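PDB 2IMQ: nitrophorin Cim l NP from Cimex lectularius, which carries nitric oxide on a heme and delivers it to the victim during feeding, which widens the blood vessels. Local coordinates for residues Thr36-Ala41 and Glu92-Gln97; Asp155-Asp160 and Leu246-Thr251; Thr223-Pro228 and Asp234-Pro239. All coordinates share one frame; numbering follows the deposited sequence.

Contact 1: residues Thr36-Ala41 and Glu92-Gln97; sequences TPDVIA and EKHLDQ
Asp38 and His94 meet through a single hydrogen bond, a carboxylate oxygen against the imidazole ring, and that bond makes up nearly the whole contact between Thr36-Ala41 and Glu92-Gln97. Start at Asp38 and walk outward. Its CB already lies near the ring, 3.6 Å from His94 NE2, with CD2 of the ring little farther away. CG comes closer still, 3.3 Å from the same nitrogen. At the tip the branches part. OD1 accepts a hydrogen bond from His94 NE2 at 2.6 Å, while OD2 turns to the backbone N of Ser8 on strand 6-17. Chi1 of -58° sets Asp38 CG beside its own backbone N, and from there the carboxylate reaches the ring although CB itself does not point at it.

Seen from the histidine, the bond is nearly straight, with an N-H...O angle of 163°, and OD1 sits at the ring edge, close to the ring plane. From the aspartate it is different: NE2 comes in above the carboxylate plane, and the two flat groups are turned 63° against each other. CG of Lys93 lies over one face of the imidazole, 4.0 Å above it. The other ring nitrogen, ND1, is hydrogen-bonded to the hydroxyl of Tyr125, whose ring also meets the imidazole.

In the fold, the bond ties the residue just ahead of strand 39-46 to the 3-10 turn that follows its sheet neighbour, strand 84-91. With both nitrogens engaged, the rotation of the buried imidazole is fixed. NE2 is the donor, and a carboxylate this close would probably raise the pKa of the ring and stabilise any positive charge on it.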
loop_
_atom_site.group_PDB
_atom_site.type_symbol
_atom_site.label_atom_id
_atom_site.label_comp_id
_atom_site.label_asym_id
_atom_site.label_seq_id
_atom_site.Cartn_x
_atom_site.Cartn_y
_atom_site.Cartn_z
ATOM N N THR A 36 -1.702 -0.136 19.128
ATOM C CA THR A 36 -0.697 -1.167 19.128
ATOM C C THR A 36 -1.103 -2.279 18.145
ATOM O O THR A 36 -1.471 -3.379 18.546
ATOM C CB THR A 36 -0.568 -1.745 20.563
ATOM O OG1 THR A 36 -1.870 -2.040 21.090
ATOM C CG2 THR A 36 -0.066 -0.713 21.510
ATOM N N PRO A 37 -1.051 -2.021 16.834
ATOM C CA PRO A 37 -1.553 -3.010 15.909
ATOM C C PRO A 37 -0.725 -4.243 15.917
ATOM O O PRO A 37 0.476 -4.210 16.165
ATOM C CB PRO A 37 -1.433 -2.321 14.566
ATOM C CG PRO A 37 -0.397 -1.308 14.736
ATOM C CD PRO A 37 -0.582 -0.813 16.157
ATOM N N ASP A 38 -1.335 -5.374 15.601
ATOM C CA ASP A 38 -0.615 -6.635 15.547
ATOM C C ASP A 38 0.337 -6.786 14.387
ATOM O O ASP A 38 1.414 -7.358 14.525
ATOM C CB ASP A 38 -1.625 -7.769 15.585
ATOM C CG ASP A 38 -2.480 -7.710 16.806
ATOM O OD1 ASP A 38 -1.922 -7.914 17.929
ATOM O OD2 ASP A 38 -3.684 -7.365 16.751
ATOM N N VAL A 39 -0.062 -6.244 13.226
ATOM C CA VAL A 39 0.720 -6.335 12.003
ATOM C C VAL A 39 0.812 -4.939 11.388
ATOM O O VAL A 39 -0.173 -4.194 11.401
ATOM C CB VAL A 39 0.031 -7.297 10.990
ATOM C CG1 VAL A 39 0.795 -7.313 9.700
ATOM C CG2 VAL A 39 -0.130 -8.647 11.671
ATOM N N ILE A 40 1.994 -4.611 10.906
ATOM C CA ILE A 40 2.181 -3.354 10.151
ATOM C C ILE A 40 2.886 -3.640 8.852
ATOM O O ILE A 40 3.891 -4.369 8.813
ATOM C CB ILE A 40 3.075 -2.374 10.965
ATOM C CG1 ILE A 40 2.448 -1.985 12.304
ATOM C CG2 ILE A 40 3.330 -1.120 10.196
ATOM C CD1 ILE A 40 3.407 -1.211 13.234
ATOM N N ALA A 41 2.358 -3.096 7.753
ATOM C CA ALA A 41 2.991 -3.241 6.461
ATOM C C ALA A 41 3.252 -1.846 5.880
ATOM O O ALA A 41 2.377 -0.975 5.985
ATOM C CB ALA A 41 2.151 -4.036 5.533
ATOM N N GLU A 92 6.012 -9.803 17.986
ATOM C CA GLU A 92 6.719 -11.045 18.248
ATOM C C GLU A 92 5.862 -12.072 19.005
ATOM O O GLU A 92 5.983 -13.257 18.770
ATOM C CB GLU A 92 7.987 -10.717 19.039
ATOM C CG GLU A 92 8.713 -11.912 19.617
ATOM C CD GLU A 92 9.153 -12.901 18.573
ATOM O OE1 GLU A 92 9.469 -12.454 17.441
ATOM O OE2 GLU A 92 9.169 -14.115 18.894
ATOM N N LYS A 93 4.977 -11.615 19.869
ATOM C CA LYS A 93 4.141 -12.540 20.650
ATOM C C LYS A 93 3.217 -13.451 19.811
ATOM O O LYS A 93 2.750 -14.457 20.287
ATOM C CB LYS A 93 3.347 -11.775 21.703
ATOM C CG LYS A 93 2.267 -10.917 21.142
ATOM C CD LYS A 93 1.306 -10.469 22.206
ATOM C CE LYS A 93 0.436 -9.350 21.698
ATOM N NZ LYS A 93 -0.204 -8.610 22.806
ATOM N N HIS A 94 2.979 -13.129 18.538
ATOM C CA HIS A 94 2.084 -13.941 17.720
ATOM C C HIS A 94 2.811 -15.041 16.943
ATOM O O HIS A 94 2.176 -15.891 16.313
ATOM C CB HIS A 94 1.365 -13.022 16.738
ATOM C CG HIS A 94 0.516 -11.990 17.396
ATOM N ND1 HIS A 94 -0.357 -12.273 18.425
ATOM C CD2 HIS A 94 0.363 -10.675 17.130
ATOM C CE1 HIS A 94 -1.006 -11.178 18.767
ATOM N NE2 HIS A 94 -0.597 -10.197 17.980
ATOM N N LEU A 95 4.129 -14.997 16.931
ATOM C CA LEU A 95 4.912 -15.799 16.012
ATOM C C LEU A 95 5.201 -17.202 16.564
ATOM O O LEU A 95 5.664 -17.346 17.693
ATOM C CB LEU A 95 6.220 -15.121 15.667
ATOM C CG LEU A 95 6.061 -13.703 15.084
ATOM C CD1 LEU A 95 7.420 -13.218 14.682
ATOM C CD2 LEU A 95 5.076 -13.596 13.886
ATOM N N ASP A 96 4.863 -18.211 15.762
ATOM C CA ASP A 96 5.286 -19.612 16.017
ATOM C C ASP A 96 6.136 -20.010 14.815
ATOM O O ASP A 96 5.628 -20.199 13.690
ATOM C CB ASP A 96 4.088 -20.534 16.210
ATOM C CG ASP A 96 4.503 -22.011 16.463
ATOM O OD1 ASP A 96 5.710 -22.312 16.439
ATOM O OD2 ASP A 96 3.667 -22.933 16.667
ATOM N N GLN A 97 7.444 -20.081 15.007
ATOM C CA GLN A 97 8.349 -20.362 13.898
ATOM C C GLN A 97 8.049 -21.646 13.141
ATOM O O GLN A 97 8.415 -21.779 11.969
ATOM C CB GLN A 97 9.784 -20.398 14.380
ATOM C CG GLN A 97 10.799 -20.772 13.293
ATOM C CD GLN A 97 12.241 -20.462 13.660
ATOM O OE1 GLN A 97 12.689 -20.736 14.793
ATOM N NE2 GLN A 97 12.999 -19.931 12.687
#

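Contact 2: residues Asp155-Asp160 and Leu246-Thr251; sequences DYSKKD and LYKSGT
Chi1 of -166° sends CG of Lys248 opposite its backbone N, and the chain then runs fully extended to the ammonium group, which brings NZ to Ser157. The serine hydroxyl is placed by a chi1 of 77°, between its own backbone N and carbonyl carbon. Lys248 NZ gives a hydrogen bond to Ser157 OG at 2.7 Å. The lysine does not touch with its tip alone: CE passes 3.5 Å from Ser157 CB, and CD packs against the same carbon, laying the last part of the chain alongside the serine.

Ser157 OG in turn donates a hydrogen bond to Asp155 OD1, 2.6 Å away. The same carboxylate oxygen also accepts from Ser157 N at 3.0 Å, which makes an Asx turn inside the type I beta turn from Asp155 to Lys158. The hydroxyl arrives on the syn side and the amide on the anti side, both from one face of the carboxylate. This turn lies in the loop leading to strand 165-169, and Lys248 ends strand 243-248, the neighbouring edge strand of the five-stranded sheet.

Both ends of this hydrogen-bonded chain have further partners. Asp155 OD2 is hydrogen-bonded to Tyr150 OH and Trp213 NE1, while Lys248 NZ also bonds to the carbonyl O of Asp211. Asp155 OD1 and Lys248 NZ stay 4.9 Å apart, with the serine hydroxyl bridging the two charges.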
loop_
_atom_site.group_PDB
_atom_site.type_symbol
_atom_site.label_atom_id
_atom_site.label_comp_id
_atom_site.label_asym_id
_atom_site.label_seq_id
_atom_site.Cartn_x
_atom_site.Cartn_y
_atom_site.Cartn_z
ATOM N N ASP A 155 -1.748 -11.962 -6.971
ATOM C CA ASP A 155 -3.093 -12.021 -6.415
ATOM C C ASP A 155 -3.286 -13.400 -5.788
ATOM O O ASP A 155 -3.679 -14.387 -6.468
ATOM C CB ASP A 155 -4.139 -11.808 -7.496
ATOM C CG ASP A 155 -5.510 -11.673 -6.953
ATOM O OD1 ASP A 155 -5.786 -12.146 -5.806
ATOM O OD2 ASP A 155 -6.404 -11.131 -7.636
ATOM N N TYR A 156 -3.065 -13.469 -4.470
ATOM C CA TYR A 156 -3.128 -14.722 -3.728
ATOM C C TYR A 156 -4.546 -15.109 -3.349
ATOM O O TYR A 156 -4.763 -16.071 -2.583
ATOM C CB TYR A 156 -2.179 -14.664 -2.522
ATOM C CG TYR A 156 -0.748 -15.005 -2.827
ATOM C CD1 TYR A 156 -0.117 -14.635 -3.995
ATOM C CD2 TYR A 156 0.001 -15.666 -1.889
ATOM C CE1 TYR A 156 1.198 -14.999 -4.246
ATOM C CE2 TYR A 156 1.301 -16.019 -2.126
ATOM C CZ TYR A 156 1.886 -15.695 -3.298
ATOM O OH TYR A 156 3.186 -16.015 -3.576
ATOM N N SER A 157 -5.531 -14.403 -3.884
ATOM C CA SER A 157 -6.922 -14.826 -3.802
ATOM C C SER A 157 -7.253 -15.751 -4.985
ATOM O O SER A 157 -8.284 -16.431 -4.946
ATOM C CB SER A 157 -7.904 -13.658 -3.780
ATOM O OG SER A 157 -8.100 -13.085 -5.043
ATOM N N LYS A 158 -6.404 -15.745 -6.026
ATOM C CA LYS A 158 -6.597 -16.529 -7.266
ATOM C C LYS A 158 -5.550 -17.592 -7.236
ATOM O O LYS A 158 -4.768 -17.740 -8.177
ATOM C CB LYS A 158 -6.365 -15.664 -8.486
ATOM C CG LYS A 158 -7.445 -14.762 -8.780
ATOM C CD LYS A 158 -7.166 -14.036 -10.069
ATOM C CE LYS A 158 -8.338 -13.181 -10.396
ATOM N NZ LYS A 158 -9.615 -14.017 -10.501
ATOM N N LYS A 159 -5.440 -18.241 -6.093
ATOM C CA LYS A 159 -4.552 -19.377 -5.886
ATOM C C LYS A 159 -5.488 -20.551 -5.584
ATOM O O LYS A 159 -6.647 -20.362 -5.250
ATOM C CB LYS A 159 -3.601 -19.145 -4.706
ATOM C CG LYS A 159 -2.339 -18.350 -5.068
ATOM C CD LYS A 159 -1.153 -18.682 -4.193
ATOM C CE LYS A 159 -0.169 -19.672 -4.849
ATOM N NZ LYS A 159 0.756 -19.040 -5.866
ATOM N N ASP A 160 -4.975 -21.763 -5.700
ATOM C CA ASP A 160 -5.776 -22.959 -5.403
ATOM C C ASP A 160 -6.188 -22.992 -3.921
ATOM O O ASP A 160 -7.285 -23.427 -3.550
ATOM C CB ASP A 160 -4.958 -24.214 -5.714
ATOM C CG ASP A 160 -4.752 -24.437 -7.196
ATOM O OD1 ASP A 160 -3.794 -25.198 -7.554
ATOM O OD2 ASP A 160 -5.511 -23.930 -8.062
ATOM N N LEU A 246 -6.297 -2.003 -0.720
ATOM C CA LEU A 246 -7.370 -2.917 -1.070
ATOM C C LEU A 246 -7.244 -4.125 -0.156
ATOM O O LEU A 246 -6.161 -4.524 0.270
ATOM C CB LEU A 246 -7.238 -3.412 -2.509
ATOM C CG LEU A 246 -7.170 -2.364 -3.559
ATOM C CD1 LEU A 246 -7.022 -3.036 -4.923
ATOM C CD2 LEU A 246 -8.357 -1.404 -3.503
ATOM N N TYR A 247 -8.387 -4.732 0.141
ATOM C CA TYR A 247 -8.419 -5.926 0.985
ATOM C C TYR A 247 -9.373 -6.961 0.471
ATOM O O TYR A 247 -10.316 -6.644 -0.231
ATOM C CB TYR A 247 -8.821 -5.567 2.421
ATOM C CG TYR A 247 -10.203 -5.035 2.633
ATOM C CD1 TYR A 247 -11.270 -5.887 3.015
ATOM C CD2 TYR A 247 -10.506 -3.719 2.468
ATOM C CE1 TYR A 247 -12.569 -5.394 3.227
ATOM C CE2 TYR A 247 -11.785 -3.231 2.712
ATOM C CZ TYR A 247 -12.809 -4.051 3.069
ATOM O OH TYR A 247 -14.073 -3.484 3.283
ATOM N N LYS A 248 -9.107 -8.203 0.869
ATOM C CA LYS A 248 -9.948 -9.325 0.480
ATOM C C LYS A 248 -9.632 -10.455 1.423
ATOM O O LYS A 248 -8.533 -10.559 1.940
ATOM C CB LYS A 248 -9.580 -9.788 -0.958
ATOM C CG LYS A 248 -10.515 -10.709 -1.687
ATOM C CD LYS A 248 -10.024 -10.880 -3.135
ATOM C CE LYS A 248 -10.938 -11.848 -3.841
ATOM N NZ LYS A 248 -10.611 -12.032 -5.218
ATOM N N SER A 249 -10.571 -11.394 1.504
ATOM C CA SER A 249 -10.353 -12.714 2.114
ATOM C C SER A 249 -10.642 -13.773 1.099
ATOM O O SER A 249 -11.606 -13.682 0.387
ATOM C CB SER A 249 -11.280 -12.948 3.291
ATOM O OG SER A 249 -11.129 -14.278 3.859
ATOM N N GLY A 250 -9.787 -14.781 1.079
ATOM C CA GLY A 250 -10.012 -15.950 0.266
ATOM C C GLY A 250 -10.927 -16.979 0.906
ATOM O O GLY A 250 -11.296 -17.954 0.251
ATOM N N THR A 251 -11.301 -16.784 2.159
ATOM C CA THR A 251 -11.899 -17.866 2.958
ATOM C C THR A 251 -13.076 -17.407 3.793
ATOM O O THR A 251 -13.427 -18.049 4.809
ATOM C CB THR A 251 -10.861 -18.512 3.880
ATOM O OG1 THR A 251 -10.309 -17.496 4.730
ATOM C CG2 THR A 251 -9.719 -19.140 3.155
#

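Contact 3: residues Thr223-Pro228 and Asp234-Pro239; sequences TYKFKP and DLSATP
Lys225 lies alongside Asp234, both side chains pointing the same way. Lys225 O accepts a hydrogen bond from Asp234 N, 2.7 Å away and bent, with an N-H...O angle of 138°. Farther out, Lys225 NZ donates to Ser236 OG at 3.2 Å and forms a long salt bridge of 3.6 Å with Asp234 OD2. The aliphatic part of the lysine runs past the carboxylate, while CG of Lys227 crosses to Asp234 CB. Ala237 CB rests on Tyr224 CE2 at 4.0 Å, and the CA-H of Pro239 points to Tyr224 O.

One layer out, Asp234 OD1 accepts from Ser236 OG at 2.8 Å and from Ser236 N, both from one face, which sets the serine oxygen where NZ can find it. A water accepts from Lys225 N and lies 2.8 Å from both Asp234 O and Ala237 O. The peptide before Lys225 is cis, and Lys225 CB covers one face of the Tyr224 ring. Beyond that, the Tyr224 ring stacks on His271.

The Asp234 N to Lys225 O bond closes the irregular loop between the segments, and an Asx turn within the type I beta turn Asp234-Ala237 follows it, ahead of strand 243-248.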
loop_
_atom_site.group_PDB
_atom_site.type_symbol
_atom_site.label_atom_id
_atom_site.label_comp_id
_atom_site.label_asym_id
_atom_site.label_seq_id
_atom_site.Cartn_x
_atom_site.Cartn_y
_atom_site.Cartn_z
ATOM N N THR A 223 -4.758 12.501 -3.360
ATOM C CA THR A 223 -3.450 12.545 -2.710
ATOM C C THR A 223 -2.310 12.960 -3.661
ATOM O O THR A 223 -1.142 12.992 -3.267
ATOM C CB THR A 223 -3.129 11.185 -2.123
ATOM O OG1 THR A 223 -3.147 10.180 -3.163
ATOM C CG2 THR A 223 -4.116 10.816 -1.033
ATOM N N TYR A 224 -2.647 13.354 -4.867
ATOM C CA TYR A 224 -1.751 13.705 -5.906
ATOM C C TYR A 224 -2.497 14.641 -6.863
ATOM O O TYR A 224 -3.712 14.540 -6.972
ATOM C CB TYR A 224 -1.297 12.434 -6.632
ATOM C CG TYR A 224 -0.566 12.528 -7.888
ATOM C CD1 TYR A 224 0.816 12.638 -7.922
ATOM C CD2 TYR A 224 -1.252 12.500 -9.091
ATOM C CE1 TYR A 224 1.505 12.674 -9.124
ATOM C CE2 TYR A 224 -0.575 12.461 -10.292
ATOM C CZ TYR A 224 0.806 12.594 -10.307
ATOM O OH TYR A 224 1.525 12.648 -11.483
ATOM N N LYS A 225 -1.842 15.545 -7.541
ATOM C CA LYS A 225 -0.441 15.889 -7.432
ATOM C C LYS A 225 -0.321 17.223 -6.742
ATOM O O LYS A 225 -0.951 18.187 -7.183
ATOM C CB LYS A 225 0.134 15.985 -8.844
ATOM C CG LYS A 225 1.615 16.357 -8.971
ATOM C CD LYS A 225 1.942 16.477 -10.438
ATOM C CE LYS A 225 3.355 16.842 -10.732
ATOM N NZ LYS A 225 3.577 17.025 -12.232
ATOM N N PHE A 226 0.491 17.278 -5.701
ATOM C CA PHE A 226 0.693 18.475 -4.904
ATOM C C PHE A 226 1.996 19.152 -5.278
ATOM O O PHE A 226 2.980 18.528 -5.707
ATOM C CB PHE A 226 0.707 18.141 -3.431
ATOM C CG PHE A 226 -0.625 17.785 -2.886
ATOM C CD1 PHE A 226 -1.023 16.455 -2.778
ATOM C CD2 PHE A 226 -1.530 18.790 -2.567
ATOM C CE1 PHE A 226 -2.271 16.163 -2.295
ATOM C CE2 PHE A 226 -2.777 18.505 -2.077
ATOM C CZ PHE A 226 -3.151 17.187 -1.971
ATOM N N LYS A 227 2.012 20.461 -5.077
ATOM C CA LYS A 227 3.290 21.167 -5.114
ATOM C C LYS A 227 3.971 20.828 -3.792
ATOM O O LYS A 227 3.346 20.960 -2.753
ATOM C CB LYS A 227 3.056 22.663 -5.293
ATOM C CG LYS A 227 2.281 23.019 -6.531
ATOM C CD LYS A 227 2.001 24.503 -6.613
ATOM C CE LYS A 227 1.401 24.831 -7.960
ATOM N NZ LYS A 227 2.383 24.532 -9.034
ATOM N N PRO A 228 5.186 20.286 -3.804
ATOM C CA PRO A 228 5.832 19.863 -2.550
ATOM C C PRO A 228 5.813 20.905 -1.422
ATOM O O PRO A 228 5.923 22.110 -1.675
ATOM C CB PRO A 228 7.265 19.596 -2.985
ATOM C CG PRO A 228 7.144 19.161 -4.368
ATOM C CD PRO A 228 6.041 19.992 -4.965
ATOM N N ASP A 234 -0.883 20.845 -7.851
ATOM C CA ASP A 234 -0.277 21.088 -9.128
ATOM C C ASP A 234 -1.203 20.532 -10.212
ATOM O O ASP A 234 -1.288 19.298 -10.420
ATOM C CB ASP A 234 1.083 20.430 -9.154
ATOM C CG ASP A 234 1.772 20.588 -10.482
ATOM O OD1 ASP A 234 1.143 21.040 -11.435
ATOM O OD2 ASP A 234 2.959 20.228 -10.681
ATOM N N LEU A 235 -1.898 21.430 -10.907
ATOM C CA LEU A 235 -2.936 21.044 -11.819
ATOM C C LEU A 235 -2.473 20.701 -13.219
ATOM O O LEU A 235 -3.290 20.482 -14.091
ATOM C CB LEU A 235 -4.083 22.050 -11.813
ATOM C CG LEU A 235 -4.718 22.184 -10.419
ATOM C CD1 LEU A 235 -5.505 23.459 -10.323
ATOM C CD2 LEU A 235 -5.525 20.937 -10.041
ATOM N N SER A 236 -1.149 20.528 -13.380
ATOM C CA SER A 236 -0.568 19.810 -14.521
ATOM C C SER A 236 -1.019 18.351 -14.644
ATOM O O SER A 236 -0.958 17.760 -15.706
ATOM C CB SER A 236 0.961 19.826 -14.506
ATOM O OG SER A 236 1.516 19.127 -13.419
ATOM N N ALA A 237 -1.516 17.781 -13.555
ATOM C CA ALA A 237 -2.194 16.483 -13.561
ATOM C C ALA A 237 -3.570 16.632 -12.937
ATOM O O ALA A 237 -3.792 17.370 -11.986
ATOM C CB ALA A 237 -1.366 15.481 -12.763
ATOM N N THR A 238 -4.492 15.857 -13.451
ATOM C CA THR A 238 -5.798 15.758 -12.789
ATOM C C THR A 238 -5.616 15.169 -11.418
ATOM O O THR A 238 -5.045 14.086 -11.251
ATOM C CB THR A 238 -6.750 14.879 -13.602
ATOM O OG1 THR A 238 -6.942 15.534 -14.870
ATOM C CG2 THR A 238 -8.089 14.722 -12.932
ATOM N N PRO A 239 -6.076 15.840 -10.376
ATOM C CA PRO A 239 -6.014 15.292 -9.033
ATOM C C PRO A 239 -6.565 13.878 -8.989
ATOM O O PRO A 239 -7.647 13.586 -9.490
ATOM C CB PRO A 239 -6.908 16.270 -8.213
ATOM C CG PRO A 239 -6.745 17.594 -8.905
ATOM C CD PRO A 239 -6.661 17.192 -10.387
HETATM O O HOH W 1 -3.154 17.516 -9.281
HETATM O O HOH W 2 4.289 18.984 -7.924
#

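The three contacts sit apart on one domain of the DNase I-like family. Contact 1 lies at the ends of two strands of the six-stranded sheet; contact 2 joins the edge strand of the five-stranded sheet to a loop. These two are the nearer pair, centres 21 Å apart and nearest atoms about 10 Å. Contact 3 lies across the chain's centre from both, its own centre 36 Å from that of contact 1 and 33 Å from that of contact 2. Along the chain contact 1 closes first; contact 3 then falls wholly between the two segments of contact 2. None lies at the heme site, where Cys60 binds the iron.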